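PDB 5Y9D: acyl-coenzyme A oxidase 1, which uses FAD to oxidise 2,3-saturated acyl-CoAs to (2E)-enoyl-CoAs, with O2 reduced to H2O2, in peroxisomal fatty acid beta-oxidation. Local coordinates for residues 35-40 and 643-648; 78-83 and 450-455; 149-154 and 214-219; 311-316 and 376-381. All coordinates share one frame; numbering follows the deposited sequence.

Followed from the N terminus, residues 35-40 open interaction 1, which closes last, at 643-648, so the other three contacts all fall within its span. Interaction 2 opens next, in the loop at 78-83, and closes on helix 450-457, enclosing interactions 3 and 4. These two lie in series: 149-154 meets 214-219 before 311-316 meets 376-381, and no two contacts cross. Interaction 1 joins the first helix to the C-terminal helical region, interaction 2 the N-terminal region to the C-alpha1 domain, and interaction 3 the N-terminal helices to the beta domain. Interaction 4 packs two helices of the C-alpha1 domain. Interactions 1 and 3 are farthest apart, their centres about 48 Å from each other.

Interaction 1 of 4, residues 35-40 and 643-648; sequences KERGKT and LTDAFG
Two torsions set up the meeting of Arg37 with Asp645. In the arginine, CG lies anti to the backbone N (chi1 -176°), and the chain runs out extended before bending at its third torsion, which turns the guanidinium toward helix 640-646. In the aspartate, CG lies anti to the carbonyl carbon, and the carboxylate reaches back toward helix 28-38. The backbones stay well apart, 9.0 Å between Arg37 CA and Asp645 CA, and the gap is spanned by the two side chains, which meet at roughly a right angle. Arg37 NE donates to Asp645 OD2 at 2.8 Å in a nearly straight bond, taken up by the syn lone pair of the oxygen and lying in the guanidinium plane. A second, weak bond of 3.4 Å runs from Arg37 NH1 to Asp645 OD1, and the two flat groups are nearly coplanar, 24° apart. Both ends have further partners: Arg37 NH1 also bonds to the carbonyl oxygen of Tyr661, whose ring makes a cation-pi contact with the arginine, and Asp645 OD1 forms a salt bridge with Arg332 of helix 306-334. Replacing Arg37 with an alanine would probably leave Asp645 OD2 without this charged mate, and the carbonyl oxygen and ring of Tyr661 without their arginine, though Arg332 would still pair with OD1. The contact is a side-on Arg-Asp salt bridge between helices, strong through NE and weak through NH1, tying the N-terminal helix to the C-terminal helical region of the acyl-CoA oxidase fold.

Interaction 2 of 4, residues 78-83 and 450-455; sequences ADYDCN and FGQGYA
Tyr80 and Gln452 mark the closest backbone approach, their CA atoms 7.2 Å apart, where a loop between helices 55-70 and 84-98 meets the short helix 450-457. This is loop-on-helix packing between the N-terminal region and the C-alpha1 domain of the acyl-CoA oxidase fold. Residues 79-81 have helical backbone angles without regular helical bonding, a turn that brings Asp79 and Tyr80 up to the helix; the loop then ends at Asn83, the N-cap of helix 84-98. Residues 450-455 are regular helix, with Tyr454 N bonded to Phe450 O at 2.7 Å. From it the Gln452 side chain points toward the loop, CG anti to the backbone N (chi1 179°), and a bend at the second torsion lays the amide beside the tyrosine. The two side chains cross at about a right angle, with ring and amide planes 52° apart, an oblique meeting; no hydrogen bond joins the two segments. The phenol end of Tyr80 looks elsewhere, its OH bonding the carbonyl oxygen of Asn655, while Asp79 is held in a salt bridge by Arg94. Farther along the helix, Tyr454 OH bonds Asp433 of the second subunit. Across the contact itself, van der Waals approach dominates: Tyr80 CE1 lies 3.8 Å from Gln452 OE1 and 4.1 Å from Gln452 CB, while Asp79 CB comes within 4.3 Å of Gln452 NE2.

Interaction 3 of 4, residues 149-154 and 214-219; sequences KYWVKK and STHCVC
Trp151 and His216 meet across the junction of the N-terminal helices and the beta domain, where helix 145-153 packs against strand 216-225 of the acyl-CoA dehydrogenase-like middle domain. Their rings meet obliquely, the six-membered ring of the tryptophan and the imidazole having planes 66° apart and centroids 5.7 Å apart, a geometry that is neither a stack nor edge-to-face. One corner of the indole does the touching: Trp151 CZ3 comes within 3.9 Å of His216 CD2 and 4.0 Å of His216 NE2. The backbones are much farther off, 10.2 Å between Trp151 CA and His216 CA, so the gap between the two segments is spanned by these side chains. Each points toward the other, with CG anti to its carbonyl carbon.

Each ring also has partners on its own side. Tyr150 lays its CD2 over the centre of one face of the indole, and the same tyrosine receives a hydrogen bond at OH from Lys154 NZ, folding Lys154, the first residue after the helix, back over the tyrosine ring. The indole also touches Ile139 of helix 122-142 and Val236 of strand 228-238. His216 is stacked on Phe162, which would restrain its tilt. Lys154 NZ comes to 5.5 Å from His216 NE2, near but not in contact; the nearby lysine would probably disfavour protonation of the histidine. The rotation of the imidazole is held at its edge, where ND1 of His216 shares a 2.9 Å hydrogen bond with OG1 of Thr215, lying in the ring plane.

Interaction 4 of 4, residues 311-316 and 376-381; sequences GRVSMI and DEAQKT
Ala378 receives side chains from two successive turns of the neighbouring helix. Ile316 CD1 presses on its methyl, 3.6 Å from Ala378 CB, and Val313 CG2 lies 4.3 Å from the same atom. The other valine branch, CG1, sits anti to the backbone N (chi1 161°) and drops onto backbone instead, 3.9 Å from Gln379 CA and 4.1 Å from Ala378 C. All of this is apolar packing, with no hydrogen bond between the two segments. The small alanine permits close backbones: Val313 CA and Ala378 CA are 6.0 Å apart, and the axes of the two short segments approach to 8.8 Å, running antiparallel with a crossing angle of -152°.

In the second shell, Ser417 and Met420 of helix 400-437 touch Val313 and Ile316, and Asp376 makes a salt bridge with Arg580. Arg312, one residue before Val313, bonds through NE to the carbonyl oxygen of Glu464, probably the catalytic proton acceptor, whose side chain is about 8 Å from that of Val313. Helices 306-334 and 355-391 thus pack as antiparallel neighbours in the C-alpha1 helical bundle, with helix 400-437 beside the first and helix 107-118 reaching Ser314 and Gln379.

Interaction 1 of 4, residues 35-40 and 643-648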
loop_
_atom_site.group_PDB
_atom_site.type_symbol
_atom_site.label_atom_id
_atom_site.label_comp_id
_atom_site.label_asym_id
_atom_site.label_seq_id
_atom_site.Cartn_x
_atom_site.Cartn_y
_atom_site.Cartn_z
ATOM N N LYS A 35 -13.532 -4.165 -30.131
ATOM C CA LYS A 35 -12.655 -3.438 -31.056
ATOM C C LYS A 35 -11.221 -3.603 -30.624
ATOM O O LYS A 35 -10.350 -3.945 -31.442
ATOM C CB LYS A 35 -13.017 -1.937 -31.105
ATOM C CG LYS A 35 -14.441 -1.685 -31.617
ATOM C CD LYS A 35 -15.003 -0.308 -31.261
ATOM C CE LYS A 35 -14.554 0.779 -32.236
ATOM N NZ LYS A 35 -15.140 0.569 -33.592
ATOM N N GLU A 36 -10.974 -3.391 -29.331
ATOM C CA GLU A 36 -9.614 -3.497 -28.801
ATOM C C GLU A 36 -9.101 -4.883 -29.052
ATOM O O GLU A 36 -7.947 -5.053 -29.407
ATOM C CB GLU A 36 -9.535 -3.247 -27.299
ATOM C CG GLU A 36 -9.680 -1.821 -26.864
ATOM C CD GLU A 36 -8.511 -0.920 -27.219
ATOM O OE1 GLU A 36 -7.381 -1.387 -27.545
ATOM O OE2 GLU A 36 -8.753 0.310 -27.132
ATOM N N ARG A 37 -9.974 -5.865 -28.873
ATOM C CA ARG A 37 -9.585 -7.269 -28.996
ATOM C C ARG A 37 -9.416 -7.712 -30.465
ATOM O O ARG A 37 -8.749 -8.692 -30.751
ATOM C CB ARG A 37 -10.564 -8.174 -28.225
ATOM C CG ARG A 37 -10.143 -9.640 -28.252
ATOM C CD ARG A 37 -10.869 -10.484 -27.232
ATOM N NE ARG A 37 -10.564 -10.136 -25.848
ATOM C CZ ARG A 37 -11.437 -9.658 -24.975
ATOM N NH1 ARG A 37 -11.065 -9.399 -23.723
ATOM N NH2 ARG A 37 -12.683 -9.430 -25.330
ATOM N N GLY A 38 -10.030 -6.990 -31.390
ATOM C CA GLY A 38 -9.748 -7.195 -32.819
ATOM C C GLY A 38 -8.373 -6.695 -33.252
ATOM O O GLY A 38 -7.858 -7.139 -34.266
ATOM N N LYS A 39 -7.763 -5.783 -32.489
ATOM C CA LYS A 39 -6.410 -5.284 -32.826
ATOM C C LYS A 39 -5.310 -6.323 -32.604
ATOM O O LYS A 39 -4.229 -6.206 -33.150
ATOM C CB LYS A 39 -6.039 -4.055 -32.008
ATOM C CG LYS A 39 -6.975 -2.855 -32.088
ATOM C CD LYS A 39 -6.605 -1.810 -31.029
ATOM C CE LYS A 39 -7.385 -0.516 -31.238
ATOM N NZ LYS A 39 -6.949 0.598 -30.347
ATOM N N THR A 40 -5.570 -7.347 -31.804
ATOM C CA THR A 40 -4.536 -8.308 -31.486
ATOM C C THR A 40 -3.948 -8.927 -32.762
ATOM O O THR A 40 -4.687 -9.400 -33.609
ATOM C CB THR A 40 -5.092 -9.375 -30.529
ATOM O OG1 THR A 40 -5.501 -8.729 -29.327
ATOM C CG2 THR A 40 -4.044 -10.440 -30.158
ATOM N N LEU A 643 -1.996 -9.273 -24.607
ATOM C CA LEU A 643 -1.080 -9.690 -23.536
ATOM C C LEU A 643 -1.751 -10.069 -22.198
ATOM O O LEU A 643 -1.449 -11.108 -21.528
ATOM C CB LEU A 643 -0.022 -8.608 -23.363
ATOM C CG LEU A 643 0.490 -8.153 -24.730
ATOM C CD1 LEU A 643 1.110 -6.775 -24.699
ATOM C CD2 LEU A 643 1.454 -9.155 -25.328
ATOM N N THR A 644 -2.710 -9.236 -21.845
ATOM C CA THR A 644 -3.551 -9.500 -20.711
ATOM C C THR A 644 -4.392 -10.754 -20.933
ATOM O O THR A 644 -4.600 -11.515 -20.020
ATOM C CB THR A 644 -4.359 -8.255 -20.306
ATOM O OG1 THR A 644 -4.961 -7.663 -21.451
ATOM C CG2 THR A 644 -3.441 -7.246 -19.716
ATOM N N ASP A 645 -4.871 -10.952 -22.154
ATOM C CA ASP A 645 -5.658 -12.121 -22.518
ATOM C C ASP A 645 -4.770 -13.340 -22.382
ATOM O O ASP A 645 -5.202 -14.422 -22.034
ATOM C CB ASP A 645 -6.200 -11.994 -23.944
ATOM C CG ASP A 645 -7.522 -11.239 -24.016
ATOM O OD1 ASP A 645 -8.127 -10.961 -22.975
ATOM O OD2 ASP A 645 -7.955 -10.913 -25.126
ATOM N N ALA A 646 -3.510 -13.103 -22.704
ATOM C CA ALA A 646 -2.416 -14.053 -22.745
ATOM C C ALA A 646 -2.151 -14.632 -21.383
ATOM O O ALA A 646 -1.640 -15.736 -21.276
ATOM C CB ALA A 646 -1.167 -13.390 -23.277
ATOM N N PHE A 647 -2.515 -13.897 -20.341
ATOM C CA PHE A 647 -2.459 -14.532 -19.002
ATOM C C PHE A 647 -3.297 -15.834 -18.815
ATOM O O PHE A 647 -2.895 -16.709 -18.074
ATOM C CB PHE A 647 -2.749 -13.535 -17.888
ATOM C CG PHE A 647 -1.733 -12.461 -17.784
ATOM C CD1 PHE A 647 -0.408 -12.753 -17.948
ATOM C CD2 PHE A 647 -2.105 -11.163 -17.549
ATOM C CE1 PHE A 647 0.541 -11.772 -17.867
ATOM C CE2 PHE A 647 -1.165 -10.173 -17.470
ATOM C CZ PHE A 647 0.160 -10.477 -17.629
ATOM N N GLY A 648 -4.461 -15.930 -19.442
ATOM C CA GLY A 648 -5.278 -17.110 -19.507
ATOM C C GLY A 648 -6.314 -17.186 -18.413
ATOM O O GLY A 648 -6.857 -18.246 -18.192
#

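Interaction 2 of 4, residues 78-83 and 450-455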
loop_
_atom_site.group_PDB
_atom_site.type_symbol
_atom_site.label_atom_id
_atom_site.label_comp_id
_atom_site.label_asym_id
_atom_site.label_seq_id
_atom_site.Cartn_x
_atom_site.Cartn_y
_atom_site.Cartn_z
ATOM N N ALA A 78 -19.019 -14.437 -2.854
ATOM C CA ALA A 78 -19.462 -13.672 -1.672
ATOM C C ALA A 78 -18.308 -13.286 -0.712
ATOM O O ALA A 78 -18.543 -12.661 0.297
ATOM C CB ALA A 78 -20.577 -14.427 -0.933
ATOM N N ASP A 79 -17.070 -13.616 -1.053
ATOM C CA ASP A 79 -15.944 -13.445 -0.130
ATOM C C ASP A 79 -15.611 -12.037 0.297
ATOM O O ASP A 79 -15.001 -11.830 1.348
ATOM C CB ASP A 79 -14.675 -13.983 -0.770
ATOM C CG ASP A 79 -14.594 -15.473 -0.735
ATOM O OD1 ASP A 79 -15.529 -16.128 -0.248
ATOM O OD2 ASP A 79 -13.574 -16.000 -1.202
ATOM N N TYR A 80 -15.922 -11.065 -0.534
ATOM C CA TYR A 80 -15.638 -9.703 -0.169
ATOM C C TYR A 80 -16.522 -9.236 0.987
ATOM O O TYR A 80 -16.132 -8.380 1.767
ATOM C CB TYR A 80 -15.847 -8.797 -1.355
ATOM C CG TYR A 80 -14.897 -9.059 -2.492
ATOM C CD1 TYR A 80 -13.530 -8.975 -2.316
ATOM C CD2 TYR A 80 -15.372 -9.382 -3.745
ATOM C CE1 TYR A 80 -12.653 -9.205 -3.366
ATOM C CE2 TYR A 80 -14.510 -9.628 -4.784
ATOM C CZ TYR A 80 -13.154 -9.525 -4.595
ATOM O OH TYR A 80 -12.325 -9.743 -5.672
ATOM N N ASP A 81 -17.712 -9.820 1.072
ATOM C CA ASP A 81 -18.697 -9.482 2.076
ATOM C C ASP A 81 -18.480 -10.228 3.415
ATOM O O ASP A 81 -19.146 -9.933 4.373
ATOM C CB ASP A 81 -20.104 -9.823 1.540
ATOM C CG ASP A 81 -20.489 -9.009 0.289
ATOM O OD1 ASP A 81 -20.404 -7.752 0.320
ATOM O OD2 ASP A 81 -20.890 -9.637 -0.731
ATOM N N CYS A 82 -17.550 -11.181 3.462
ATOM C CA CYS A 82 -17.336 -12.031 4.639
ATOM C C CYS A 82 -16.784 -11.335 5.879
ATOM O O CYS A 82 -15.734 -10.653 5.809
ATOM C CB CYS A 82 -16.382 -13.170 4.284
ATOM S SG CYS A 82 -17.275 -14.493 3.428
ATOM N N ASN A 83 -17.448 -11.557 7.024
ATOM C CA ASN A 83 -16.833 -11.225 8.319
ATOM C C ASN A 83 -15.801 -12.288 8.694
ATOM O O ASN A 83 -15.770 -13.362 8.100
ATOM C CB ASN A 83 -17.898 -10.989 9.426
ATOM C CG ASN A 83 -18.603 -12.251 9.888
ATOM O OD1 ASN A 83 -17.971 -13.194 10.400
ATOM N ND2 ASN A 83 -19.920 -12.261 9.779
ATOM N N PHE A 450 -9.295 -4.898 -5.036
ATOM C CA PHE A 450 -7.996 -4.339 -4.728
ATOM C C PHE A 450 -7.739 -4.310 -3.270
ATOM O O PHE A 450 -6.624 -4.506 -2.865
ATOM C CB PHE A 450 -7.874 -2.932 -5.300
ATOM C CG PHE A 450 -7.897 -2.914 -6.774
ATOM C CD1 PHE A 450 -6.736 -3.108 -7.481
ATOM C CD2 PHE A 450 -9.095 -2.804 -7.455
ATOM C CE1 PHE A 450 -6.746 -3.131 -8.847
ATOM C CE2 PHE A 450 -9.121 -2.829 -8.838
ATOM C CZ PHE A 450 -7.939 -2.997 -9.530
ATOM N N GLY A 451 -8.780 -4.094 -2.484
ATOM C CA GLY A 451 -8.668 -3.910 -1.059
ATOM C C GLY A 451 -8.252 -5.179 -0.381
ATOM O O GLY A 451 -7.191 -5.240 0.237
ATOM N N GLN A 452 -9.102 -6.188 -0.469
ATOM C CA GLN A 452 -8.795 -7.542 0.031
ATOM C C GLN A 452 -7.481 -8.015 -0.557
ATOM O O GLN A 452 -6.692 -8.626 0.135
ATOM C CB GLN A 452 -9.877 -8.560 -0.355
ATOM C CG GLN A 452 -9.578 -9.977 0.139
ATOM C CD GLN A 452 -10.092 -11.100 -0.782
ATOM O OE1 GLN A 452 -9.754 -11.167 -1.971
ATOM N NE2 GLN A 452 -10.884 -12.019 -0.208
ATOM N N GLY A 453 -7.277 -7.710 -1.844
ATOM C CA GLY A 453 -6.053 -8.072 -2.554
ATOM C C GLY A 453 -4.809 -7.497 -1.927
ATOM O O GLY A 453 -3.952 -8.242 -1.487
ATOM N N TYR A 454 -4.691 -6.183 -1.891
ATOM C CA TYR A 454 -3.512 -5.547 -1.282
ATOM C C TYR A 454 -3.293 -5.995 0.183
ATOM O O TYR A 454 -2.173 -6.331 0.581
ATOM C CB TYR A 454 -3.678 -4.024 -1.274
ATOM C CG TYR A 454 -2.450 -3.251 -0.878
ATOM C CD1 TYR A 454 -1.403 -3.082 -1.777
ATOM C CD2 TYR A 454 -2.346 -2.638 0.364
ATOM C CE1 TYR A 454 -0.287 -2.335 -1.451
ATOM C CE2 TYR A 454 -1.211 -1.904 0.720
ATOM C CZ TYR A 454 -0.195 -1.749 -0.206
ATOM O OH TYR A 454 0.946 -1.054 0.076
ATOM N N ALA A 455 -4.361 -5.979 0.982
ATOM C CA ALA A 455 -4.251 -6.305 2.414
ATOM C C ALA A 455 -3.793 -7.733 2.623
ATOM O O ALA A 455 -2.925 -8.003 3.453
ATOM C CB ALA A 455 -5.573 -6.066 3.130
#

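Interaction 3 of 4, residues 149-154 and 214-219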
loop_
_atom_site.group_PDB
_atom_site.type_symbol
_atom_site.label_atom_id
_atom_site.label_comp_id
_atom_site.label_asym_id
_atom_site.label_seq_id
_atom_site.Cartn_x
_atom_site.Cartn_y
_atom_site.Cartn_z
ATOM N N LYS A 149 8.606 -41.288 7.874
ATOM C CA LYS A 149 7.653 -42.395 7.685
ATOM C C LYS A 149 6.713 -42.550 8.873
ATOM O O LYS A 149 5.538 -42.860 8.708
ATOM C CB LYS A 149 8.390 -43.715 7.427
ATOM C CG LYS A 149 8.940 -43.795 6.015
ATOM C CD LYS A 149 9.863 -44.980 5.791
ATOM C CE LYS A 149 9.974 -45.304 4.300
ATOM N NZ LYS A 149 8.702 -45.890 3.771
ATOM N N TYR A 150 7.238 -42.308 10.063
ATOM C CA TYR A 150 6.470 -42.441 11.286
ATOM C C TYR A 150 5.313 -41.450 11.382
ATOM O O TYR A 150 4.207 -41.826 11.736
ATOM C CB TYR A 150 7.386 -42.240 12.483
ATOM C CG TYR A 150 6.634 -42.264 13.798
ATOM C CD1 TYR A 150 6.303 -43.470 14.387
ATOM C CD2 TYR A 150 6.263 -41.069 14.453
ATOM C CE1 TYR A 150 5.630 -43.508 15.588
ATOM C CE2 TYR A 150 5.577 -41.100 15.650
ATOM C CZ TYR A 150 5.262 -42.332 16.206
ATOM O OH TYR A 150 4.582 -42.434 17.387
ATOM N N TRP A 151 5.586 -40.180 11.100
ATOM C CA TRP A 151 4.560 -39.166 11.139
ATOM C C TRP A 151 3.640 -39.331 9.924
ATOM O O TRP A 151 2.420 -39.113 10.026
ATOM C CB TRP A 151 5.170 -37.774 11.213
ATOM C CG TRP A 151 6.017 -37.544 12.455
ATOM C CD1 TRP A 151 7.374 -37.390 12.503
ATOM C CD2 TRP A 151 5.562 -37.435 13.812
ATOM N NE1 TRP A 151 7.789 -37.210 13.791
ATOM C CE2 TRP A 151 6.701 -37.239 14.619
ATOM C CE3 TRP A 151 4.302 -37.507 14.426
ATOM C CZ2 TRP A 151 6.627 -37.066 16.007
ATOM C CZ3 TRP A 151 4.221 -37.349 15.833
ATOM C CH2 TRP A 151 5.380 -37.121 16.600
ATOM N N VAL A 152 4.208 -39.735 8.790
ATOM C CA VAL A 152 3.383 -40.103 7.643
ATOM C C VAL A 152 2.347 -41.094 8.125
ATOM O O VAL A 152 1.148 -40.896 7.916
ATOM C CB VAL A 152 4.180 -40.750 6.477
ATOM C CG1 VAL A 152 3.238 -41.401 5.463
ATOM C CG2 VAL A 152 5.047 -39.717 5.786
ATOM N N LYS A 153 2.811 -42.143 8.796
ATOM C CA LYS A 153 1.919 -43.241 9.131
ATOM C C LYS A 153 0.934 -42.775 10.189
ATOM O O LYS A 153 -0.180 -43.280 10.237
ATOM C CB LYS A 153 2.676 -44.548 9.488
ATOM C CG LYS A 153 2.844 -44.874 10.965
ATOM C CD LYS A 153 1.658 -45.656 11.540
ATOM C CE LYS A 153 1.644 -45.642 13.076
ATOM N NZ LYS A 153 0.287 -45.855 13.675
ATOM N N LYS A 154 1.302 -41.779 10.996
ATOM C CA LYS A 154 0.344 -41.229 11.963
ATOM C C LYS A 154 -0.643 -40.221 11.380
ATOM O O LYS A 154 -1.361 -39.597 12.133
ATOM C CB LYS A 154 1.047 -40.675 13.217
ATOM C CG LYS A 154 1.544 -41.792 14.140
ATOM C CD LYS A 154 1.143 -41.607 15.597
ATOM C CE LYS A 154 1.879 -40.455 16.267
ATOM N NZ LYS A 154 2.111 -40.707 17.725
ATOM N N SER A 214 -4.629 -26.843 14.372
ATOM C CA SER A 214 -3.517 -27.761 14.395
ATOM C C SER A 214 -3.484 -28.627 15.612
ATOM O O SER A 214 -3.757 -28.143 16.741
ATOM C CB SER A 214 -2.224 -27.007 14.303
ATOM O OG SER A 214 -2.119 -26.473 13.008
ATOM N N THR A 215 -3.144 -29.904 15.372
ATOM C CA THR A 215 -2.932 -30.878 16.453
ATOM C C THR A 215 -1.467 -31.024 16.846
ATOM O O THR A 215 -1.154 -31.325 17.975
ATOM C CB THR A 215 -3.368 -32.245 16.011
ATOM O OG1 THR A 215 -2.610 -32.586 14.847
ATOM C CG2 THR A 215 -4.856 -32.213 15.708
ATOM N N HIS A 216 -0.584 -30.843 15.875
ATOM C CA HIS A 216 0.833 -31.010 16.079
ATOM C C HIS A 216 1.472 -29.764 15.594
ATOM O O HIS A 216 0.878 -29.055 14.773
ATOM C CB HIS A 216 1.332 -32.196 15.284
ATOM C CG HIS A 216 0.983 -33.498 15.910
ATOM N ND1 HIS A 216 -0.298 -34.013 15.897
ATOM C CD2 HIS A 216 1.738 -34.382 16.598
ATOM C CE1 HIS A 216 -0.311 -35.167 16.546
ATOM N NE2 HIS A 216 0.908 -35.406 16.988
ATOM N N CYS A 217 2.659 -29.480 16.116
ATOM C CA CYS A 217 3.486 -28.391 15.584
ATOM C C CYS A 217 4.923 -28.868 15.368
ATOM O O CYS A 217 5.348 -29.882 15.945
ATOM C CB CYS A 217 3.457 -27.192 16.535
ATOM S SG CYS A 217 4.811 -27.033 17.722
ATOM N N VAL A 218 5.642 -28.158 14.508
ATOM C CA VAL A 218 7.089 -28.226 14.494
ATOM C C VAL A 218 7.543 -26.980 15.167
ATOM O O VAL A 218 7.168 -25.900 14.771
ATOM C CB VAL A 218 7.671 -28.224 13.084
ATOM C CG1 VAL A 218 9.183 -28.090 13.135
ATOM C CG2 VAL A 218 7.314 -29.500 12.385
ATOM N N CYS A 219 8.353 -27.110 16.188
ATOM C CA CYS A 219 8.649 -25.964 17.035
ATOM C C CYS A 219 10.156 -25.736 17.082
ATOM O O CYS A 219 10.908 -26.680 17.249
ATOM C CB CYS A 219 8.074 -26.237 18.414
ATOM S SG CYS A 219 8.851 -25.338 19.760
#

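Interaction 4 of 4, residues 311-316 and 376-381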
loop_
_atom_site.group_PDB
_atom_site.type_symbol
_atom_site.label_atom_id
_atom_site.label_comp_id
_atom_site.label_asym_id
_atom_site.label_seq_id
_atom_site.Cartn_x
_atom_site.Cartn_y
_atom_site.Cartn_z
ATOM N N GLY A 311 9.034 -21.847 -0.061
ATOM C CA GLY A 311 7.977 -20.873 -0.185
ATOM C C GLY A 311 8.435 -19.493 -0.600
ATOM O O GLY A 311 7.609 -18.682 -1.017
ATOM N N ARG A 312 9.723 -19.191 -0.424
ATOM C CA ARG A 312 10.291 -17.958 -0.947
ATOM C C ARG A 312 10.298 -18.055 -2.451
ATOM O O ARG A 312 9.991 -17.081 -3.130
ATOM C CB ARG A 312 11.722 -17.731 -0.475
ATOM C CG ARG A 312 11.794 -17.139 0.892
ATOM C CD ARG A 312 13.213 -16.857 1.326
ATOM N NE ARG A 312 13.155 -16.614 2.764
ATOM C CZ ARG A 312 13.645 -17.406 3.697
ATOM N NH1 ARG A 312 14.317 -18.499 3.378
ATOM N NH2 ARG A 312 13.476 -17.083 4.966
ATOM N N VAL A 313 10.661 -19.241 -2.940
ATOM C CA VAL A 313 10.584 -19.590 -4.356
ATOM C C VAL A 313 9.157 -19.546 -4.838
ATOM O O VAL A 313 8.855 -18.969 -5.893
ATOM C CB VAL A 313 11.162 -20.997 -4.616
ATOM C CG1 VAL A 313 10.678 -21.567 -5.947
ATOM C CG2 VAL A 313 12.674 -20.952 -4.569
ATOM N N SER A 314 8.261 -20.135 -4.056
ATOM C CA SER A 314 6.843 -20.082 -4.402
ATOM C C SER A 314 6.311 -18.643 -4.374
ATOM O O SER A 314 5.406 -18.321 -5.117
ATOM C CB SER A 314 6.021 -20.991 -3.495
ATOM O OG SER A 314 4.862 -21.421 -4.184
ATOM N N MET A 315 6.894 -17.772 -3.551
ATOM C CA MET A 315 6.509 -16.337 -3.549
ATOM C C MET A 315 6.914 -15.493 -4.775
ATOM O O MET A 315 6.342 -14.411 -4.998
ATOM C CB MET A 315 6.995 -15.661 -2.283
ATOM C CG MET A 315 6.104 -15.994 -1.111
ATOM S SD MET A 315 6.817 -15.472 0.446
ATOM C CE MET A 315 6.294 -16.816 1.490
ATOM N N ILE A 316 7.879 -15.964 -5.560
ATOM C CA ILE A 316 8.238 -15.252 -6.752
ATOM C C ILE A 316 7.077 -15.443 -7.748
ATOM O O ILE A 316 6.681 -14.515 -8.432
ATOM C CB ILE A 316 9.591 -15.694 -7.320
ATOM C CG1 ILE A 316 10.710 -15.524 -6.292
ATOM C CG2 ILE A 316 9.992 -14.844 -8.509
ATOM C CD1 ILE A 316 11.848 -16.504 -6.496
ATOM N N ASP A 376 10.203 -18.984 -12.790
ATOM C CA ASP A 376 10.561 -20.280 -13.398
ATOM C C ASP A 376 11.999 -20.722 -13.137
ATOM O O ASP A 376 12.207 -21.860 -12.777
ATOM C CB ASP A 376 10.275 -20.297 -14.912
ATOM C CG ASP A 376 8.783 -20.187 -15.231
ATOM O OD1 ASP A 376 7.963 -20.615 -14.392
ATOM O OD2 ASP A 376 8.431 -19.666 -16.313
ATOM N N GLU A 377 12.988 -19.846 -13.297
ATOM C CA GLU A 377 14.364 -20.230 -12.980
ATOM C C GLU A 377 14.428 -20.775 -11.558
ATOM O O GLU A 377 14.810 -21.914 -11.321
ATOM C CB GLU A 377 15.316 -19.046 -13.087
ATOM C CG GLU A 377 15.507 -18.529 -14.499
ATOM C CD GLU A 377 16.409 -17.305 -14.558
ATOM O OE1 GLU A 377 16.216 -16.373 -13.726
ATOM O OE2 GLU A 377 17.293 -17.274 -15.449
ATOM N N ALA A 378 14.000 -19.946 -10.624
ATOM C CA ALA A 378 14.066 -20.268 -9.230
ATOM C C ALA A 378 13.407 -21.622 -8.987
ATOM O O ALA A 378 13.992 -22.461 -8.325
ATOM C CB ALA A 378 13.410 -19.155 -8.409
ATOM N N GLN A 379 12.226 -21.836 -9.579
ATOM C CA GLN A 379 11.450 -23.094 -9.445
ATOM C C GLN A 379 12.211 -24.330 -9.936
ATOM O O GLN A 379 12.249 -25.363 -9.243
ATOM C CB GLN A 379 10.115 -22.989 -10.207
ATOM C CG GLN A 379 9.089 -24.098 -9.946
ATOM C CD GLN A 379 7.924 -24.083 -10.964
ATOM O OE1 GLN A 379 7.335 -23.023 -11.276
ATOM N NE2 GLN A 379 7.594 -25.264 -11.488
ATOM N N LYS A 380 12.787 -24.222 -11.131
ATOM C CA LYS A 380 13.556 -25.320 -11.735
ATOM C C LYS A 380 14.699 -25.725 -10.811
ATOM O O LYS A 380 15.002 -26.899 -10.693
ATOM C CB LYS A 380 14.120 -24.924 -13.118
ATOM C CG LYS A 380 14.390 -26.100 -14.050
ATOM C CD LYS A 380 13.096 -26.629 -14.693
ATOM C CE LYS A 380 13.258 -27.992 -15.395
ATOM N NZ LYS A 380 11.966 -28.692 -15.692
ATOM N N THR A 381 15.308 -24.747 -10.137
ATOM C CA THR A 381 16.432 -25.016 -9.237
ATOM C C THR A 381 15.987 -25.603 -7.895
ATOM O O THR A 381 16.589 -26.563 -7.438
ATOM C CB THR A 381 17.311 -23.781 -9.030
ATOM O OG1 THR A 381 17.733 -23.288 -10.307
ATOM C CG2 THR A 381 18.513 -24.125 -8.213
#